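Local coordinates for Exo-1,5-alpha-L-arabinofuranobiosidase (Gibberella zeae, PDB 5M1Z), which probably hydrolyses 1,5-alpha-L-arabinan from the chain end, releasing arabinobiose, as an exo-acting alpha-L-arabinofuranosidase with a six-bladed beta-propeller fold, at residues E156-T161 with M212-K217; Y169-R174 with Q181-Q186; Y225-G230 with Y246-K251. All blocks are in the same frame, centred on the assembly; numbering follows the deposited sequence.

Contact 1: residues E156-T161 with M212-K217; sequences EPFLMT and MPTVAK. With 6LW ((Z)-L-Arabinonhydroximo-1,4-lactone), chain B.
Glu156 and Met212 meet at the ligand-binding end of two inner strands from adjacent blades of a six-bladed beta-propeller. The strand segments run almost parallel, their axes 6.8 Å apart and at 9°, too far apart for backbone pairing, so side chains and a water fill the seam. Glu156 bends at its second torsion and passes its carboxylate obliquely across Met212, OE1 of Glu156 near CG of Met212, to the bound hydroximolactone. There OE1 of Glu156 takes a hydrogen bond of 2.6 Å from O2 of the lactone. The same oxygen is also hydrogen-bonded to OG of Ser171, which therefore helps to set the carboxylate. One step along, a water can donate to O of Glu156 (2.9 Å) and to O of Pro213 (2.6 Å), although it has further acceptors to serve.

Phe158 then spans the gap. With CG turned anti to the backbone N (chi1 -175°), its ring lies over the opposing backbone: CA of Thr214 sits 4.0 Å from the ring centroid, only 7° off the normal, in a CH-pi contact. The CG2 methyl of Thr214 touches CD2 of Phe158 at 3.8 Å, while OG1 of Thr214 is engaged by the backbone N of Val278. Beyond the ring, SD of Met160 packs against CG1 of Val215 at 3.7 Å, the two side chains crossing at about a right angle. Polar groups beside the ligand and apolar ones farther along the strands make this an inter-blade seam of a beta-propeller, opening into its sugar-binding site.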
loop_
_atom_site.group_PDB
_atom_site.type_symbol
_atom_site.label_atom_id
_atom_site.label_comp_id
_atom_site.label_asym_id
_atom_site.label_seq_id
_atom_site.Cartn_x
_atom_site.Cartn_y
_atom_site.Cartn_z
ATOM N N GLU A 156 2.432 7.812 -2.199
ATOM C CA GLU A 156 1.899 6.420 -2.182
ATOM C C GLU A 156 2.572 5.464 -3.144
ATOM O O GLU A 156 1.921 4.856 -3.981
ATOM C CB GLU A 156 0.365 6.427 -2.372
ATOM C CG GLU A 156 -0.335 7.164 -1.224
ATOM C CD GLU A 156 -1.538 8.015 -1.622
ATOM O OE1 GLU A 156 -1.918 8.105 -2.822
ATOM O OE2 GLU A 156 -2.115 8.600 -0.668
ATOM N N PRO A 157 3.882 5.253 -2.960
ATOM C CA PRO A 157 4.572 4.271 -3.811
ATOM C C PRO A 157 4.136 2.824 -3.587
ATOM O O PRO A 157 3.856 2.393 -2.421
ATOM C CB PRO A 157 6.059 4.464 -3.446
ATOM C CG PRO A 157 5.992 4.984 -2.048
ATOM C CD PRO A 157 4.779 5.883 -1.994
ATOM N N PHE A 158 4.056 2.086 -4.694
ATOM C CA PHE A 158 3.884 0.649 -4.645
ATOM C C PHE A 158 4.819 -0.005 -5.667
ATOM O O PHE A 158 4.895 0.440 -6.790
ATOM C CB PHE A 158 2.418 0.280 -4.858
ATOM C CG PHE A 158 2.141 -1.172 -4.709
ATOM C CD1 PHE A 158 2.238 -2.020 -5.817
ATOM C CD2 PHE A 158 1.731 -1.702 -3.503
ATOM C CE1 PHE A 158 2.009 -3.364 -5.704
ATOM C CE2 PHE A 158 1.493 -3.085 -3.387
ATOM C CZ PHE A 158 1.646 -3.914 -4.487
ATOM N N LEU A 159 5.547 -1.038 -5.228
ATOM C CA LEU A 159 6.627 -1.680 -5.981
ATOM C C LEU A 159 6.202 -3.068 -6.422
ATOM O O LEU A 159 5.600 -3.837 -5.644
ATOM C CB LEU A 159 7.863 -1.845 -5.112
ATOM C CG LEU A 159 8.627 -0.578 -4.797
ATOM C CD1 LEU A 159 9.662 -0.786 -3.689
ATOM C CD2 LEU A 159 9.306 -0.105 -6.074
ATOM N N MET A 160 6.517 -3.393 -7.674
ATOM C CA MET A 160 6.288 -4.729 -8.168
ATOM C C MET A 160 7.226 -5.017 -9.374
ATOM O O MET A 160 7.465 -4.144 -10.186
ATOM C CB MET A 160 4.805 -4.895 -8.559
ATOM C CG MET A 160 4.389 -6.311 -9.001
ATOM S SD MET A 160 2.756 -6.374 -9.796
ATOM C CE MET A 160 3.202 -5.646 -11.380
ATOM N N THR A 161 7.713 -6.242 -9.470
ATOM C CA THR A 161 8.586 -6.656 -10.560
ATOM C C THR A 161 7.702 -7.039 -11.745
ATOM O O THR A 161 6.594 -7.555 -11.576
ATOM C CB THR A 161 9.460 -7.800 -10.100
ATOM O OG1 THR A 161 10.392 -7.293 -9.120
ATOM C CG2 THR A 161 10.237 -8.436 -11.267
ATOM N N MET A 212 -3.854 5.911 -4.626
ATOM C CA MET A 212 -3.547 4.773 -3.733
ATOM C C MET A 212 -3.487 3.442 -4.488
ATOM O O MET A 212 -4.230 2.508 -4.206
ATOM C CB MET A 212 -4.519 4.747 -2.529
ATOM C CG MET A 212 -4.709 6.176 -1.982
ATOM S SD MET A 212 -5.317 6.303 -0.334
ATOM C CE MET A 212 -3.942 5.659 0.649
ATOM N N PRO A 213 -2.554 3.353 -5.424
ATOM C CA PRO A 213 -2.482 2.148 -6.258
ATOM C C PRO A 213 -1.852 0.942 -5.584
ATOM O O PRO A 213 -0.811 1.080 -4.927
ATOM C CB PRO A 213 -1.623 2.597 -7.439
ATOM C CG PRO A 213 -0.719 3.653 -6.844
ATOM C CD PRO A 213 -1.517 4.334 -5.760
ATOM N N THR A 214 -2.492 -0.206 -5.752
ATOM C CA THR A 214 -1.888 -1.475 -5.436
ATOM C C THR A 214 -2.165 -2.449 -6.538
ATOM O O THR A 214 -3.095 -2.295 -7.305
ATOM C CB THR A 214 -2.267 -2.056 -4.033
ATOM O OG1 THR A 214 -3.646 -2.415 -3.977
ATOM C CG2 THR A 214 -1.959 -1.091 -2.899
ATOM N N VAL A 215 -1.323 -3.467 -6.634
ATOM C CA VAL A 215 -1.338 -4.369 -7.781
ATOM C C VAL A 215 -1.085 -5.800 -7.329
ATOM O O VAL A 215 -0.238 -6.078 -6.449
ATOM C CB VAL A 215 -0.287 -4.004 -8.888
ATOM C CG1 VAL A 215 -0.550 -4.821 -10.163
ATOM C CG2 VAL A 215 -0.319 -2.526 -9.264
ATOM N N ALA A 216 -1.766 -6.741 -7.961
ATOM C CA ALA A 216 -1.486 -8.115 -7.691
ATOM C C ALA A 216 -1.479 -8.964 -9.009
ATOM O O ALA A 216 -2.185 -8.670 -9.981
ATOM C CB ALA A 216 -2.510 -8.646 -6.718
ATOM N N LYS A 217 -0.702 -10.021 -9.000
ATOM C CA LYS A 217 -0.631 -10.911 -10.138
ATOM C C LYS A 217 -1.612 -12.080 -10.004
ATOM O O LYS A 217 -1.639 -12.768 -9.001
ATOM C CB LYS A 217 0.780 -11.434 -10.288
ATOM C CG LYS A 217 0.996 -12.169 -11.614
ATOM C CD LYS A 217 2.446 -12.599 -11.675
ATOM C CE LYS A 217 2.652 -13.785 -12.593
ATOM N NZ LYS A 217 3.217 -13.292 -13.861
HETATM C C3 6LW B . -3.573 11.403 -1.726
HETATM C C2 6LW B . -4.603 10.356 -2.127
HETATM C C1 6LW B . -4.959 9.770 -0.773
HETATM O O3 6LW B . -3.819 12.589 -2.476
HETATM O O4 6LW B . -4.117 10.265 0.282
HETATM O O1 6LW B . -7.046 9.465 0.305
HETATM C C4 6LW B . -3.786 11.562 -0.213
HETATM N N1 6LW B . -6.001 8.979 -0.491
HETATM O O2 6LW B . -4.046 9.485 -3.104
HETATM C C5 6LW B . -2.611 11.993 0.638
HETATM O O5 6LW B . -3.132 12.190 1.973
HETATM O O HOH W 1 0.084 2.742 -3.141
#

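Contact 2: residues Y169-R174 with Q181-Q186; sequences YYSDQR and QKLVHQ. With 6LW ((Z)-L-Arabinonhydroximo-1,4-lactone), chain B.
The hydroxyl OH of Tyr170 is gripped from two sides: it donates to OE1 of Gln186 at 2.6 Å and accepts from NH2 of Arg174 at 2.9 Å. This cluster lies on an antiparallel beta hairpin within one propeller blade, where Tyr170 with Val184 and Asp172 with Lys182 form the hydrogen-bonded pairs. Tyr170 CG stands between its backbone N and carbonyl carbon (chi1 63°), which lays the ring back over the neighbouring strand. Methyl CG2 of Val184 rests 3.3 Å above the ring plane of Tyr170, offset toward the rim, in a CH-pi contact. A water joins NH1 of Arg174 to OE1 of Gln186, so that amide oxygen has two donors.

Arg174 grips Asp172 side-on, with NE to OD1 and NH2 to OD2, both at 2.7 Å. The backbone N of Arg174 reaches OD1 of Asp172 from the opposite face of the carboxylate and closes an Asx turn at the strand end.

On the other side, where Ser171 lies, the extended chain of Gln181 carries its amide to the ligand: OE1 of Gln181 accepts from O3 of the lactone at 2.8 Å, and NE2 of Gln181 donates to O2 of the lactone at 3.0 Å.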
loop_
_atom_site.group_PDB
_atom_site.type_symbol
_atom_site.label_atom_id
_atom_site.label_comp_id
_atom_site.label_asym_id
_atom_site.label_seq_id
_atom_site.Cartn_x
_atom_site.Cartn_y
_atom_site.Cartn_z
ATOM N N TYR A 169 4.751 2.303 -8.839
ATOM C CA TYR A 169 3.510 2.943 -9.067
ATOM C C TYR A 169 3.275 4.002 -8.000
ATOM O O TYR A 169 3.543 3.766 -6.805
ATOM C CB TYR A 169 2.367 1.934 -8.928
ATOM C CG TYR A 169 2.381 0.818 -9.932
ATOM C CD1 TYR A 169 1.758 0.963 -11.198
ATOM C CD2 TYR A 169 3.022 -0.400 -9.648
ATOM C CE1 TYR A 169 1.751 -0.062 -12.127
ATOM C CE2 TYR A 169 3.018 -1.449 -10.586
ATOM C CZ TYR A 169 2.377 -1.280 -11.812
ATOM O OH TYR A 169 2.368 -2.322 -12.726
ATOM N N TYR A 170 2.697 5.139 -8.385
ATOM C CA TYR A 170 2.357 6.158 -7.406
ATOM C C TYR A 170 1.250 7.148 -7.886
ATOM O O TYR A 170 0.757 7.042 -9.010
ATOM C CB TYR A 170 3.657 6.858 -6.952
ATOM C CG TYR A 170 4.437 7.613 -7.989
ATOM C CD1 TYR A 170 5.346 6.962 -8.809
ATOM C CD2 TYR A 170 4.263 8.970 -8.174
ATOM C CE1 TYR A 170 6.082 7.653 -9.791
ATOM C CE2 TYR A 170 5.010 9.686 -9.120
ATOM C CZ TYR A 170 5.909 9.012 -9.920
ATOM O OH TYR A 170 6.637 9.708 -10.852
ATOM N N SER A 171 0.861 8.050 -6.992
ATOM C CA SER A 171 -0.140 9.098 -7.254
ATOM C C SER A 171 0.628 10.395 -7.483
ATOM O O SER A 171 1.603 10.663 -6.814
ATOM C CB SER A 171 -1.092 9.289 -6.053
ATOM O OG SER A 171 -1.550 8.021 -5.577
ATOM N N ASP A 172 0.139 11.206 -8.395
ATOM C CA ASP A 172 0.899 12.311 -8.945
ATOM C C ASP A 172 -0.059 13.480 -9.105
ATOM O O ASP A 172 -1.045 13.371 -9.850
ATOM C CB ASP A 172 1.407 11.877 -10.285
ATOM C CG ASP A 172 2.491 12.820 -10.893
ATOM O OD1 ASP A 172 2.667 13.945 -10.371
ATOM O OD2 ASP A 172 3.205 12.374 -11.880
ATOM N N GLN A 173 0.221 14.566 -8.425
ATOM C CA GLN A 173 -0.508 15.833 -8.617
ATOM C C GLN A 173 0.211 16.892 -9.476
ATOM O O GLN A 173 -0.262 18.001 -9.625
ATOM C CB GLN A 173 -0.864 16.461 -7.250
ATOM C CG GLN A 173 -1.809 15.606 -6.413
ATOM C CD GLN A 173 -2.459 16.338 -5.200
ATOM O OE1 GLN A 173 -2.645 15.726 -4.143
ATOM N NE2 GLN A 173 -2.805 17.635 -5.354
ATOM N N ARG A 174 1.308 16.531 -10.106
ATOM C CA ARG A 174 2.109 17.476 -10.877
ATOM C C ARG A 174 1.514 17.883 -12.223
ATOM O O ARG A 174 2.015 18.805 -12.791
ATOM C CB ARG A 174 3.505 16.909 -11.128
ATOM C CG ARG A 174 4.281 16.633 -9.844
ATOM C CD ARG A 174 5.567 15.873 -10.070
ATOM N NE ARG A 174 5.320 14.571 -10.675
ATOM C CZ ARG A 174 6.214 13.595 -10.780
ATOM N NH1 ARG A 174 7.453 13.755 -10.329
ATOM N NH2 ARG A 174 5.872 12.458 -11.372
ATOM N N GLN A 181 -5.451 14.900 -9.509
ATOM C CA GLN A 181 -4.521 13.846 -9.235
ATOM C C GLN A 181 -4.685 12.778 -10.327
ATOM O O GLN A 181 -5.807 12.569 -10.852
ATOM C CB GLN A 181 -4.762 13.254 -7.859
ATOM C CG GLN A 181 -3.646 12.325 -7.440
ATOM C CD GLN A 181 -3.753 11.899 -6.001
ATOM O OE1 GLN A 181 -3.111 12.491 -5.146
ATOM N NE2 GLN A 181 -4.571 10.898 -5.723
ATOM N N LYS A 182 -3.553 12.163 -10.695
ATOM C CA LYS A 182 -3.549 10.974 -11.565
ATOM C C LYS A 182 -2.615 9.881 -11.036
ATOM O O LYS A 182 -1.818 10.114 -10.145
ATOM C CB LYS A 182 -3.200 11.306 -12.999
ATOM C CG LYS A 182 -1.776 11.740 -13.190
ATOM C CD LYS A 182 -1.527 12.106 -14.621
ATOM C CE LYS A 182 -0.150 12.680 -14.790
ATOM N NZ LYS A 182 0.059 13.043 -16.214
ATOM N N LEU A 183 -2.736 8.691 -11.617
ATOM C CA LEU A 183 -1.892 7.545 -11.255
ATOM C C LEU A 183 -0.869 7.290 -12.351
ATOM O O LEU A 183 -1.212 7.341 -13.546
ATOM C CB LEU A 183 -2.794 6.352 -11.022
ATOM C CG LEU A 183 -3.697 6.514 -9.812
ATOM C CD1 LEU A 183 -4.742 5.407 -9.762
ATOM C CD2 LEU A 183 -2.844 6.416 -8.531
ATOM N N VAL A 184 0.381 7.106 -11.931
ATOM C CA VAL A 184 1.507 7.010 -12.803
ATOM C C VAL A 184 2.487 5.970 -12.342
ATOM O O VAL A 184 2.407 5.451 -11.218
ATOM C CB VAL A 184 2.249 8.369 -12.944
ATOM C CG1 VAL A 184 1.314 9.445 -13.412
ATOM C CG2 VAL A 184 2.959 8.794 -11.672
ATOM N N HIS A 185 3.439 5.627 -13.199
ATOM C CA HIS A 185 4.536 4.803 -12.712
ATOM C C HIS A 185 5.810 5.158 -13.389
ATOM O O HIS A 185 5.769 5.812 -14.441
ATOM C CB HIS A 185 4.242 3.327 -12.900
ATOM C CG HIS A 185 4.365 2.848 -14.310
ATOM N ND1 HIS A 185 3.275 2.648 -15.121
ATOM C CD2 HIS A 185 5.454 2.514 -15.050
ATOM C CE1 HIS A 185 3.675 2.196 -16.299
ATOM N NE2 HIS A 185 5.000 2.106 -16.283
ATOM N N GLN A 186 6.918 4.722 -12.806
ATOM C CA GLN A 186 8.254 4.727 -13.477
ATOM C C GLN A 186 8.855 3.361 -13.293
ATOM O O GLN A 186 8.426 2.644 -12.392
ATOM C CB GLN A 186 9.168 5.782 -12.891
ATOM C CG GLN A 186 8.695 7.213 -13.152
ATOM C CD GLN A 186 9.507 8.257 -12.426
ATOM O OE1 GLN A 186 9.036 8.904 -11.510
ATOM N NE2 GLN A 186 10.716 8.451 -12.864
HETATM C C3 6LW B . -3.573 11.403 -1.726
HETATM C C2 6LW B . -4.603 10.356 -2.127
HETATM C C1 6LW B . -4.959 9.770 -0.773
HETATM O O3 6LW B . -3.819 12.589 -2.476
HETATM O O4 6LW B . -4.117 10.265 0.282
HETATM O O1 6LW B . -7.046 9.465 0.305
HETATM C C4 6LW B . -3.786 11.562 -0.213
HETATM N N1 6LW B . -6.001 8.979 -0.491
HETATM O O2 6LW B . -4.046 9.485 -3.104
HETATM C C5 6LW B . -2.611 11.993 0.638
HETATM O O5 6LW B . -3.132 12.190 1.973
HETATM O O HOH W 2 9.225 11.765 -11.460
#

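Contact 3: residues Y225-G230 with Y246-K251; sequences YVYEYG and YYRLSK. With 6LW ((Z)-L-Arabinonhydroximo-1,4-lactone), chain B.
Tyr227 leans across the strand pair onto Tyr246 and ends at Arg248. Its CB touches CD1 of Leu183 from the preceding blade, at 3.7 Å. A chi1 of 54° folds the ring back across Tyr246 instead of straight out from the sheet. CD1 and CE1 pass near the carbonyl oxygen of Tyr246. CB of Tyr246 lies over the ring face of Tyr227, offset toward the rim and 3.7 Å from CZ of Tyr227, a CH-pi contact. At the tip, OH of Tyr227 accepts a hydrogen bond of 3.2 Å from NE of Arg248, whose chain is extended as far as NE. The hydroxyl of Tyr203 bonds both this OH and NH2 of Arg248, and NH1 of Arg248 is hydrogen-bonded to O of Phe256, so the tyrosine tip is held in a small polar network.

Further along, Tyr229 turns its edge to the face of Tyr246, a T-shaped pair with centroids 4.8 Å apart and planes at 76°. CD2 of Tyr229 stands 3.4 Å above the centre of the Tyr246 ring. Behind all this, four backbone hydrogen bonds link Tyr225 with Arg248 and Tyr227 with Tyr246. Glu228 turns away from the partner strand and brings its carboxylate to the hydroximo group of the lactone. The two segments are middle strands of a four-stranded antiparallel blade, the repeating sheet of a beta-propeller.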
loop_
_atom_site.group_PDB
_atom_site.type_symbol
_atom_site.label_atom_id
_atom_site.label_comp_id
_atom_site.label_asym_id
_atom_site.label_seq_id
_atom_site.Cartn_x
_atom_site.Cartn_y
_atom_site.Cartn_z
ATOM N N TYR A 225 -5.151 -4.169 -10.903
ATOM C CA TYR A 225 -4.673 -2.871 -10.419
ATOM C C TYR A 225 -5.836 -2.232 -9.715
ATOM O O TYR A 225 -6.894 -2.000 -10.346
ATOM C CB TYR A 225 -4.273 -2.033 -11.633
ATOM C CG TYR A 225 -3.852 -0.594 -11.416
ATOM C CD1 TYR A 225 -2.534 -0.290 -11.080
ATOM C CD2 TYR A 225 -4.709 0.458 -11.660
ATOM C CE1 TYR A 225 -2.105 1.005 -10.898
ATOM C CE2 TYR A 225 -4.287 1.782 -11.527
ATOM C CZ TYR A 225 -2.971 2.039 -11.146
ATOM O OH TYR A 225 -2.507 3.306 -10.974
ATOM N N VAL A 226 -5.667 -1.928 -8.436
ATOM C CA VAL A 226 -6.765 -1.447 -7.590
ATOM C C VAL A 226 -6.412 -0.058 -7.093
ATOM O O VAL A 226 -5.247 0.215 -6.774
ATOM C CB VAL A 226 -7.012 -2.438 -6.423
ATOM C CG1 VAL A 226 -8.102 -1.964 -5.489
ATOM C CG2 VAL A 226 -7.395 -3.812 -6.963
ATOM N N TYR A 227 -7.421 0.825 -7.017
ATOM C CA TYR A 227 -7.242 2.183 -6.591
ATOM C C TYR A 227 -8.517 2.755 -6.060
ATOM O O TYR A 227 -9.578 2.198 -6.310
ATOM C CB TYR A 227 -6.756 3.071 -7.735
ATOM C CG TYR A 227 -7.604 3.053 -8.983
ATOM C CD1 TYR A 227 -7.535 2.001 -9.878
ATOM C CD2 TYR A 227 -8.443 4.116 -9.298
ATOM C CE1 TYR A 227 -8.337 1.966 -11.024
ATOM C CE2 TYR A 227 -9.208 4.094 -10.447
ATOM C CZ TYR A 227 -9.142 3.027 -11.310
ATOM O OH TYR A 227 -9.891 3.024 -12.453
ATOM N N GLU A 228 -8.404 3.877 -5.349
ATOM C CA GLU A 228 -9.582 4.639 -4.937
ATOM C C GLU A 228 -9.840 5.650 -6.048
ATOM O O GLU A 228 -8.926 6.336 -6.549
ATOM C CB GLU A 228 -9.400 5.294 -3.581
ATOM C CG GLU A 228 -8.386 6.411 -3.518
ATOM C CD GLU A 228 -8.374 7.085 -2.167
ATOM O OE1 GLU A 228 -8.970 6.594 -1.203
ATOM O OE2 GLU A 228 -7.813 8.157 -2.083
ATOM N N TYR A 229 -11.061 5.679 -6.532
ATOM C CA TYR A 229 -11.442 6.601 -7.590
ATOM C C TYR A 229 -12.154 7.832 -6.971
ATOM O O TYR A 229 -13.391 7.871 -6.857
ATOM C CB TYR A 229 -12.321 5.853 -8.581
ATOM C CG TYR A 229 -12.855 6.657 -9.757
ATOM C CD1 TYR A 229 -12.611 8.013 -9.922
ATOM C CD2 TYR A 229 -13.616 5.996 -10.747
ATOM C CE1 TYR A 229 -13.120 8.708 -11.012
ATOM C CE2 TYR A 229 -14.129 6.669 -11.804
ATOM C CZ TYR A 229 -13.883 8.013 -11.940
ATOM O OH TYR A 229 -14.468 8.624 -13.034
ATOM N N GLY A 230 -11.368 8.823 -6.540
ATOM C CA GLY A 230 -11.975 10.013 -5.915
ATOM C C GLY A 230 -12.742 10.756 -7.000
ATOM O O GLY A 230 -12.212 10.945 -8.128
ATOM N N TYR A 246 -12.103 0.994 -7.353
ATOM C CA TYR A 246 -12.123 0.554 -8.752
ATOM C C TYR A 246 -10.880 -0.284 -9.045
ATOM O O TYR A 246 -9.913 -0.282 -8.273
ATOM C CB TYR A 246 -12.189 1.758 -9.691
ATOM C CG TYR A 246 -13.577 2.295 -10.000
ATOM C CD1 TYR A 246 -14.383 2.853 -9.009
ATOM C CD2 TYR A 246 -14.087 2.292 -11.332
ATOM C CE1 TYR A 246 -15.650 3.364 -9.296
ATOM C CE2 TYR A 246 -15.360 2.784 -11.620
ATOM C CZ TYR A 246 -16.131 3.326 -10.598
ATOM O OH TYR A 246 -17.366 3.867 -10.839
ATOM N N TYR A 247 -10.940 -1.045 -10.146
ATOM C CA TYR A 247 -9.836 -1.837 -10.610
ATOM C C TYR A 247 -9.808 -1.972 -12.124
ATOM O O TYR A 247 -10.788 -1.725 -12.817
ATOM C CB TYR A 247 -9.817 -3.193 -9.967
ATOM C CG TYR A 247 -10.991 -4.071 -10.305
ATOM C CD1 TYR A 247 -12.168 -3.951 -9.605
ATOM C CD2 TYR A 247 -10.891 -5.065 -11.301
ATOM C CE1 TYR A 247 -13.249 -4.772 -9.866
ATOM C CE2 TYR A 247 -11.956 -5.925 -11.573
ATOM C CZ TYR A 247 -13.144 -5.767 -10.844
ATOM O OH TYR A 247 -14.214 -6.583 -11.103
ATOM N N ARG A 248 -8.655 -2.334 -12.618
ATOM C CA ARG A 248 -8.427 -2.602 -14.005
ATOM C C ARG A 248 -7.611 -3.888 -14.090
ATOM O O ARG A 248 -6.896 -4.261 -13.132
ATOM C CB ARG A 248 -7.703 -1.454 -14.709
ATOM C CG ARG A 248 -8.510 -0.199 -14.752
ATOM C CD ARG A 248 -7.724 0.971 -15.256
ATOM N NE ARG A 248 -8.482 2.206 -15.159
ATOM C CZ ARG A 248 -8.392 3.228 -16.013
ATOM N NH1 ARG A 248 -7.517 3.205 -17.010
ATOM N NH2 ARG A 248 -9.140 4.332 -15.847
ATOM N N LEU A 249 -7.749 -4.566 -15.240
ATOM C CA LEU A 249 -7.058 -5.834 -15.525
ATOM C C LEU A 249 -6.194 -5.721 -16.787
ATOM O O LEU A 249 -6.606 -5.149 -17.826
ATOM C CB LEU A 249 -8.067 -6.943 -15.705
ATOM C CG LEU A 249 -9.027 -7.120 -14.540
ATOM C CD1 LEU A 249 -10.254 -7.920 -14.974
ATOM C CD2 LEU A 249 -8.331 -7.799 -13.368
ATOM N N SER A 250 -4.985 -6.257 -16.716
ATOM C CA SER A 250 -4.079 -6.208 -17.870
ATOM C C SER A 250 -3.025 -7.277 -17.814
ATOM O O SER A 250 -2.490 -7.589 -16.739
ATOM C CB SER A 250 -3.394 -4.832 -17.945
ATOM O OG SER A 250 -2.656 -4.650 -19.151
ATOM N N LYS A 251 -2.669 -7.803 -18.988
ATOM C CA LYS A 251 -1.581 -8.750 -19.093
ATOM C C LYS A 251 -0.244 -8.060 -18.854
ATOM O O LYS A 251 0.666 -8.620 -18.200
ATOM C CB LYS A 251 -1.628 -9.439 -20.474
ATOM C CG LYS A 251 -0.578 -10.526 -20.701
HETATM C C3 6LW B . -3.573 11.403 -1.726
HETATM C C2 6LW B . -4.603 10.356 -2.127
HETATM C C1 6LW B . -4.959 9.770 -0.773
HETATM O O3 6LW B . -3.819 12.589 -2.476
HETATM O O4 6LW B . -4.117 10.265 0.282
HETATM O O1 6LW B . -7.046 9.465 0.305
HETATM C C4 6LW B . -3.786 11.562 -0.213
HETATM N N1 6LW B . -6.001 8.979 -0.491
HETATM O O2 6LW B . -4.046 9.485 -3.104
HETATM C C5 6LW B . -2.611 11.993 0.638
HETATM O O5 6LW B . -3.132 12.190 1.973
#

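The three contacts gather around one bound lactone, with centres about 12 Å (1 and 2), 11 Å (1 and 3) and 13 Å (2 and 3) apart. Contact 2 lies within the blade of strands 154-162 to 198-201, and contact 3 within the next blade, 209-217 to 262-263. Contact 1 joins the inner strands of these two blades, so along the chain it brackets contact 2, while contact 3 follows. Backbone pairing ties contact 1 to each of the other two contacts, through Phe158 with Tyr169 and Thr214 with Val226. Leu183 meets Tyr225 directly between the blades. Residues from both sheets thus reach a single sugar pocket.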